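Local coordinates for protein fluoroacetyl-CoA thioesterase (Streptomyces cattleya, PDB 3KUV) that hydrolyses fluoroacetyl-CoA to fluoroacetate and CoA, as a homodimer of the hot dog fold, and so protects its host from fluoroacetate, at residues Phe11-Val16 / Cys53-Ala58; Pro19-Arg24 / Ser42-Gly47; Ala78-Gly83 / Ala106-Asp111. The protein carries 1 engineered substitution. All blocks are in the same frame, centred on the assembly; numbering follows the deposited sequence. Where two conformers were deposited one is given.

Interactions 1 and 2 use opposite ends of helix 42-57, the central helix of this hot dog fold: the C-terminal end rests on edge strand 10-16, whereas the N-terminal end meets the loop that leaves that strand. Their centres lie about 17 Å apart. Interaction 2 closes within the longer chain excursion spanned by interaction 1, and interaction 3 opens after both, joining the loop before strand 85-96 to the turn after strand 99-107, with its centre about 12 Å from that of interaction 2. Interaction 2 contains S42 of the active site, interaction 3 lies beside F40 of the substrate site, and interaction 1 reaches that site through H13 against L48. All three touch the second subunit.

Interaction 1 of 3, residues Phe11-Val16 / Cys53-Ala58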
# COMPACT_ATOMS: atom_id res chain seq x y z
N PHE B 11 -1.12 6.85 18.86
CA PHE B 11 -1.09 5.42 19.10
C PHE B 11 0.16 4.90 18.39
O PHE B 11 0.50 5.35 17.27
CB PHE B 11 -2.29 4.69 18.47
CG PHE B 11 -2.13 3.15 18.55
CD1 PHE B 11 -2.15 2.45 19.83
CD2 PHE B 11 -1.94 2.38 17.40
CE1 PHE B 11 -1.97 1.06 19.87
CE2 PHE B 11 -1.79 1.02 17.46
CZ PHE B 11 -1.78 0.34 18.66
N THR B 12 0.89 4.01 19.05
CA THR B 12 2.09 3.40 18.40
C THR B 12 1.90 1.95 18.17
O THR B 12 1.30 1.25 19.01
CB THR B 12 3.41 3.69 19.10
OG1 THR B 12 3.39 2.96 20.28
CG2 THR B 12 3.43 5.18 19.55
N HIS B 13 2.34 1.50 17.01
CA HIS B 13 2.26 0.12 16.61
C HIS B 13 3.65 -0.35 16.17
O HIS B 13 4.24 0.20 15.21
CB HIS B 13 1.24 0.04 15.43
CG HIS B 13 1.04 -1.34 14.91
ND1 HIS B 13 1.51 -1.80 13.70
CD2 HIS B 13 0.30 -2.32 15.44
CE1 HIS B 13 1.09 -3.04 13.52
NE2 HIS B 13 0.36 -3.39 14.55
N ASP B 14 4.20 -1.39 16.85
CA ASP B 14 5.55 -1.86 16.55
C ASP B 14 5.48 -3.21 15.85
O ASP B 14 4.66 -4.10 16.17
CB ASP B 14 6.41 -2.07 17.83
CG ASP B 14 6.50 -0.83 18.66
OD1 ASP B 14 6.71 0.26 18.12
OD2 ASP B 14 6.26 -0.87 19.88
N PHE B 15 6.35 -3.37 14.83
CA PHE B 15 6.30 -4.58 14.01
C PHE B 15 7.69 -4.92 13.55
O PHE B 15 8.31 -4.15 12.78
CB PHE B 15 5.44 -4.31 12.75
CG PHE B 15 5.31 -5.52 11.86
CD1 PHE B 15 4.60 -6.68 12.28
CD2 PHE B 15 5.89 -5.48 10.59
CE1 PHE B 15 4.50 -7.80 11.32
CE2 PHE B 15 5.73 -6.53 9.71
CZ PHE B 15 5.07 -7.67 10.07
N VAL B 16 8.23 -6.05 14.01
CA VAL B 16 9.54 -6.51 13.49
C VAL B 16 9.33 -7.06 12.07
O VAL B 16 8.51 -7.96 11.87
CB VAL B 16 10.09 -7.62 14.41
CG1 VAL B 16 11.48 -8.20 13.85
CG2 VAL B 16 10.35 -7.05 15.81
N CYS B 53 -3.98 2.09 12.54
CA CYS B 53 -5.21 2.88 12.74
C CYS B 53 -6.39 1.99 13.13
O CYS B 53 -7.20 2.42 13.99
CB CYS B 53 -5.50 3.74 11.50
SG CYS B 53 -4.22 4.89 11.10
N VAL B 54 -6.49 0.77 12.56
CA VAL B 54 -7.53 -0.16 13.01
C VAL B 54 -7.46 -0.48 14.50
O VAL B 54 -8.47 -0.51 15.23
CB VAL B 54 -7.49 -1.48 12.11
CG1 VAL B 54 -8.26 -2.63 12.71
CG2 VAL B 54 -7.92 -1.16 10.62
N ARG B 55 -6.24 -0.73 15.00
CA ARG B 55 -6.09 -1.02 16.47
C ARG B 55 -6.50 0.21 17.30
O ARG B 55 -7.20 0.01 18.33
CB ARG B 55 -4.60 -1.42 16.77
CG ARG B 55 -4.28 -2.83 16.21
CD ARG B 55 -2.82 -3.17 16.63
NE ARG B 55 -2.66 -3.19 18.09
CZ ARG B 55 -1.48 -3.13 18.75
NH1 ARG B 55 -0.27 -2.94 18.13
NH2 ARG B 55 -1.42 -3.28 20.07
N ALA B 56 -6.12 1.41 16.84
CA ALA B 56 -6.40 2.66 17.59
C ALA B 56 -7.95 2.84 17.67
O ALA B 56 -8.47 3.29 18.72
CB ALA B 56 -5.78 3.75 16.95
N MET B 57 -8.65 2.54 16.60
CA MET B 57 -10.12 2.74 16.50
C MET B 57 -10.95 1.73 17.17
O MET B 57 -12.21 1.93 17.37
CB MET B 57 -10.45 2.47 15.01
CG MET B 57 -10.36 3.64 14.31
SD MET B 57 -10.70 3.16 12.48
CE MET B 57 -12.47 3.07 12.48
N ALA B 58 -10.42 0.59 17.49
CA ALA B 58 -11.29 -0.55 17.90
C ALA B 58 -12.21 -0.35 19.09
O ALA B 58 -13.39 -0.78 19.07
CB ALA B 58 -10.46 -1.87 18.13
O HOH W 1 2.86 -2.85 19.06
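R55 NH1 and the backbone N of D14 share one water as hydrogen-bond acceptor: D14 N reaches the water O at 3.0 Å and R55 NH1 at 3.3 Å, so strand and helix are tied through solvent where no direct hydrogen bond links them. The water lies at the edge of the guanidinium, near its plane. One guanidinium face receives F11, whose CZ sits 3.5 Å from R55 CZ and over the centre of the group. Ring and guanidinium planes stand 88° apart, a T-shaped meeting in which the phenyl edge points at the flat cation. R55 bends at its third torsion (chi3 60°), and with this bend a face of the guanidinium is laid on the F11 ring edge. Further along the helix, F11 CB and A56 CB pack at 3.9 Å. The strand and helix segments run at 132° to each other, with axes approaching to 8.6 Å. Within the sheet, F11, H13 and F15 bond through their backbones to the neighbouring strand 85-96; H13 also reaches L48, W51 and A52 one or two turns back in helix 42-57, and on the helix V54 packs against F33 of the second subunit.

Interaction 2 of 3, residues Pro19-Arg24 / Ser42-Gly47. Engineered in segment 42-47: S42 (natural residue Thr). With ACT (acetate ion), chain H.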
# COMPACT_ATOMS: atom_id res chain seq x y z
N PRO B 19 11.23 -11.78 6.97
CA PRO B 19 11.68 -11.94 5.59
C PRO B 19 10.54 -11.96 4.58
O PRO B 19 10.78 -11.55 3.41
CB PRO B 19 12.42 -13.30 5.61
CG PRO B 19 12.93 -13.37 7.04
CD PRO B 19 11.79 -12.82 7.87
N HIS B 20 9.35 -12.44 4.92
CA HIS B 20 8.27 -12.53 3.95
C HIS B 20 7.45 -11.24 3.72
O HIS B 20 6.41 -11.27 3.12
CB HIS B 20 7.30 -13.70 4.29
CG HIS B 20 6.69 -13.61 5.65
ND1 HIS B 20 7.34 -14.08 6.78
CD2 HIS B 20 5.51 -13.10 6.06
CE1 HIS B 20 6.57 -13.87 7.83
NE2 HIS B 20 5.46 -13.26 7.44
N LYS B 21 8.03 -10.08 4.13
CA LYS B 21 7.37 -8.81 3.79
C LYS B 21 8.20 -7.94 2.89
O LYS B 21 8.01 -6.73 2.83
CB LYS B 21 7.02 -8.01 5.07
CG LYS B 21 6.05 -8.80 6.01
CD LYS B 21 4.65 -8.92 5.43
CE LYS B 21 3.83 -9.56 6.52
NZ LYS B 21 2.57 -10.15 5.99
N THR B 22 9.11 -8.57 2.15
CA THR B 22 9.85 -7.79 1.13
C THR B 22 9.08 -7.71 -0.16
O THR B 22 8.06 -8.34 -0.33
CB THR B 22 11.26 -8.42 0.90
OG1 THR B 22 11.09 -9.77 0.40
CG2 THR B 22 12.07 -8.43 2.21
N VAL B 23 9.59 -6.83 -1.06
CA VAL B 23 8.89 -6.58 -2.33
C VAL B 23 8.47 -7.85 -3.10
O VAL B 23 7.32 -7.94 -3.56
CB VAL B 23 9.82 -5.74 -3.18
CG1 VAL B 23 9.26 -5.60 -4.63
CG2 VAL B 23 9.95 -4.32 -2.54
N ARG B 24 9.44 -8.77 -3.25
CA ARG B 24 9.07 -10.01 -3.98
C ARG B 24 7.90 -10.83 -3.45
O ARG B 24 7.18 -11.52 -4.22
CB ARG B 24 10.34 -10.87 -4.20
CG ARG B 24 10.92 -11.49 -2.89
CD ARG B 24 12.17 -12.35 -3.20
NE ARG B 24 12.51 -13.00 -1.94
CZ ARG B 24 12.86 -14.26 -1.76
NH1 ARG B 24 13.07 -15.08 -2.81
NH2 ARG B 24 13.11 -14.67 -0.51
N SER B 42 6.37 -1.02 -0.25
CA SER B 42 5.45 0.06 -0.02
C SER B 42 4.00 -0.45 0.27
O SER B 42 3.35 0.10 1.14
CB SER B 42 5.40 0.99 -1.21
OG SER B 42 6.59 1.72 -1.33
N GLY B 43 3.55 -1.48 -0.44
CA GLY B 43 2.18 -1.92 -0.22
C GLY B 43 2.06 -2.53 1.17
O GLY B 43 0.99 -2.47 1.79
N PHE B 44 3.13 -3.22 1.66
CA PHE B 44 3.11 -3.71 3.03
C PHE B 44 3.14 -2.56 4.04
O PHE B 44 2.51 -2.66 5.12
CB PHE B 44 4.22 -4.72 3.30
CG PHE B 44 4.01 -6.10 2.68
CD1 PHE B 44 2.86 -6.84 2.98
CD2 PHE B 44 5.02 -6.68 1.89
CE1 PHE B 44 2.66 -8.16 2.45
CE2 PHE B 44 4.88 -7.95 1.36
CZ PHE B 44 3.72 -8.71 1.65
N MET B 45 3.92 -1.50 3.76
CA MET B 45 3.85 -0.34 4.65
C MET B 45 2.48 0.28 4.69
O MET B 45 1.99 0.61 5.82
CB MET B 45 4.90 0.72 4.27
CG MET B 45 4.69 2.11 4.99
SD MET B 45 4.87 1.73 6.76
CE MET B 45 6.64 1.78 6.82
N VAL B 46 1.80 0.39 3.56
CA VAL B 46 0.42 0.89 3.55
C VAL B 46 -0.43 0.01 4.46
O VAL B 46 -1.19 0.53 5.34
CB VAL B 46 -0.08 0.98 2.12
CG1 VAL B 46 -1.62 1.26 2.11
CG2 VAL B 46 0.63 2.09 1.32
N GLY B 47 -0.31 -1.33 4.33
CA GLY B 47 -1.17 -2.20 5.15
C GLY B 47 -0.83 -2.05 6.64
O GLY B 47 -1.72 -2.24 7.50
C ACT H . 9.42 -0.37 -2.50
O ACT H . 9.76 0.09 -3.69
OXT ACT H . 8.26 -0.88 -2.36
CH3 ACT H . 10.34 -0.37 -1.34
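The ring of F44 has the aliphatic chain of K21 over one face and a backbone carbonyl at its rim. K21 CD stands 3.7 Å from the ring centroid, only 14° off the normal, a CH-pi contact over the middle of the face. At the edge, near the ring plane, T22 O lies 3.6 Å from F44 CE2; K21 O comes to F44 CD2 from above the plane, on the lysine's side, at 3.1 Å. A bend at the second torsion of K21 (chi2 -70°) folds the methylenes over the phenyl; the amine beyond is bound by the second subunit, in a salt bridge to its E29 and a hydrogen bond to its L26 O. H20 NE2 bonds to the same E29 of that subunit, making the loop part of the dimer interface. At the first turn of the helix, S42 N donates to OXT of an acetate at 2.8 Å (164°), and V23 CG2 borders the ion. S42 is an engineered replacement of threonine. The acetate, probably from the crystallisation liquor, is also held by G69 N of the second subunit, consistent with the hot dog thioesterase active site, placed between subunits at a helix N terminus.

Interaction 3 of 3, residues Ala78-Gly83 / Ala106-Asp111; sequences AATPPG and AHDGVD
T80 and D108 meet from opposite directions in one short hydrogen bond, T80 OG1 to D108 OD2 at 2.7 Å, and the aspartate that accepts it also heads an Asx turn between strands 99-107 and 112-124. The hydroxyl arrives on the anti side of OD2, 19° out of the carboxylate plane. In T80, chi1 sets OG1 beside the backbone N and trans to the carbonyl carbon, leaving CG2 to pack 3.7 Å from D108 CB. A second, apolar touch lies nearby, where A78 CB rests 3.8 Å from D111 CB.

Around this pair comes the second subunit. Its K135 forms salt bridges with D108 OD2 and D111 OD2 and a hydrogen bond with A79 O, so a single lysine of the partner chain joins both segments and probably offsets the charge of the two neighbouring carboxylates. T80 also bonds through its backbone to F40, a substrate-site residue, and its side chain touches V86 and I113.

What positions D108 is the turn itself. Its CG sits between the backbone N and the carbonyl carbon (chi1 61°), which swings the carboxylate back over the residues that follow, and D108 N bonds to D111 O to close the loop. Oxygen OD1 then takes two backbone donors: V110 N at 3.0 Å, from the anti side and somewhat out of the carboxylate plane, and D111 N, which approaches nearly along the C-O axis of D108, its N reaching OD1 at 2.8 Å in an almost straight bond of 178°.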
# COMPACT_ATOMS: atom_id res chain seq x y z
N ALA B 78 13.09 6.09 3.11
CA ALA B 78 14.24 5.19 3.33
C ALA B 78 13.75 3.77 3.28
O ALA B 78 12.58 3.51 3.56
CB ALA B 78 14.93 5.48 4.70
N ALA B 79 14.64 2.80 3.03
CA ALA B 79 14.28 1.43 2.84
C ALA B 79 14.71 0.60 4.08
O ALA B 79 15.65 0.95 4.81
CB ALA B 79 14.95 0.87 1.58
N THR B 80 13.93 -0.48 4.32
CA THR B 80 14.08 -1.23 5.60
C THR B 80 14.24 -2.72 5.29
O THR B 80 13.37 -3.35 4.73
CB THR B 80 12.77 -1.07 6.45
OG1 THR B 80 12.54 0.33 6.73
CG2 THR B 80 12.80 -1.83 7.80
N PRO B 81 15.38 -3.32 5.68
CA PRO B 81 15.55 -4.78 5.55
C PRO B 81 14.81 -5.53 6.63
O PRO B 81 14.53 -4.96 7.71
CB PRO B 81 17.07 -4.93 5.84
CG PRO B 81 17.41 -3.81 6.79
CD PRO B 81 16.49 -2.63 6.36
N PRO B 82 14.58 -6.79 6.40
CA PRO B 82 13.98 -7.65 7.49
C PRO B 82 14.87 -7.63 8.72
O PRO B 82 16.10 -7.48 8.67
CB PRO B 82 13.98 -9.04 6.88
CG PRO B 82 13.92 -8.77 5.32
CD PRO B 82 14.78 -7.57 5.14
N GLY B 83 14.21 -7.64 9.84
CA GLY B 83 14.88 -7.75 11.15
C GLY B 83 14.87 -6.45 11.94
O GLY B 83 15.00 -6.46 13.22
N ALA B 106 6.27 6.69 10.14
CA ALA B 106 6.90 5.38 10.47
C ALA B 106 8.43 5.55 10.49
O ALA B 106 9.00 6.43 9.80
CB ALA B 106 6.47 4.28 9.49
N HIS B 107 9.09 4.84 11.41
CA HIS B 107 10.53 4.85 11.52
C HIS B 107 10.93 3.42 11.79
O HIS B 107 10.14 2.62 12.34
CB HIS B 107 10.81 5.87 12.59
CG HIS B 107 11.01 5.33 13.93
ND1 HIS B 107 10.26 5.75 15.00
CD2 HIS B 107 11.83 4.36 14.40
CE1 HIS B 107 10.60 5.06 16.07
NE2 HIS B 107 11.55 4.19 15.74
N ASP B 108 12.15 3.06 11.35
CA ASP B 108 12.59 1.67 11.55
C ASP B 108 13.65 1.50 12.64
O ASP B 108 14.39 0.52 12.61
CB ASP B 108 13.04 1.00 10.23
CG ASP B 108 14.23 1.72 9.57
OD1 ASP B 108 14.90 2.53 10.23
OD2 ASP B 108 14.45 1.37 8.37
N GLY B 109 13.77 2.47 13.54
CA GLY B 109 14.83 2.42 14.55
C GLY B 109 16.15 3.07 14.06
O GLY B 109 17.01 3.46 14.89
N VAL B 110 16.32 3.18 12.75
CA VAL B 110 17.54 3.77 12.15
C VAL B 110 17.18 5.05 11.46
O VAL B 110 17.71 6.15 11.79
CB VAL B 110 18.19 2.80 11.19
CG1 VAL B 110 19.43 3.48 10.58
CG2 VAL B 110 18.55 1.49 11.95
N ASP B 111 16.20 4.98 10.57
CA ASP B 111 15.79 6.13 9.81
C ASP B 111 14.26 6.37 9.95
O ASP B 111 13.50 5.43 10.12
CB ASP B 111 16.02 5.89 8.29
CG ASP B 111 17.49 5.70 7.92
OD1 ASP B 111 18.30 6.58 8.36
OD2 ASP B 111 17.82 4.68 7.25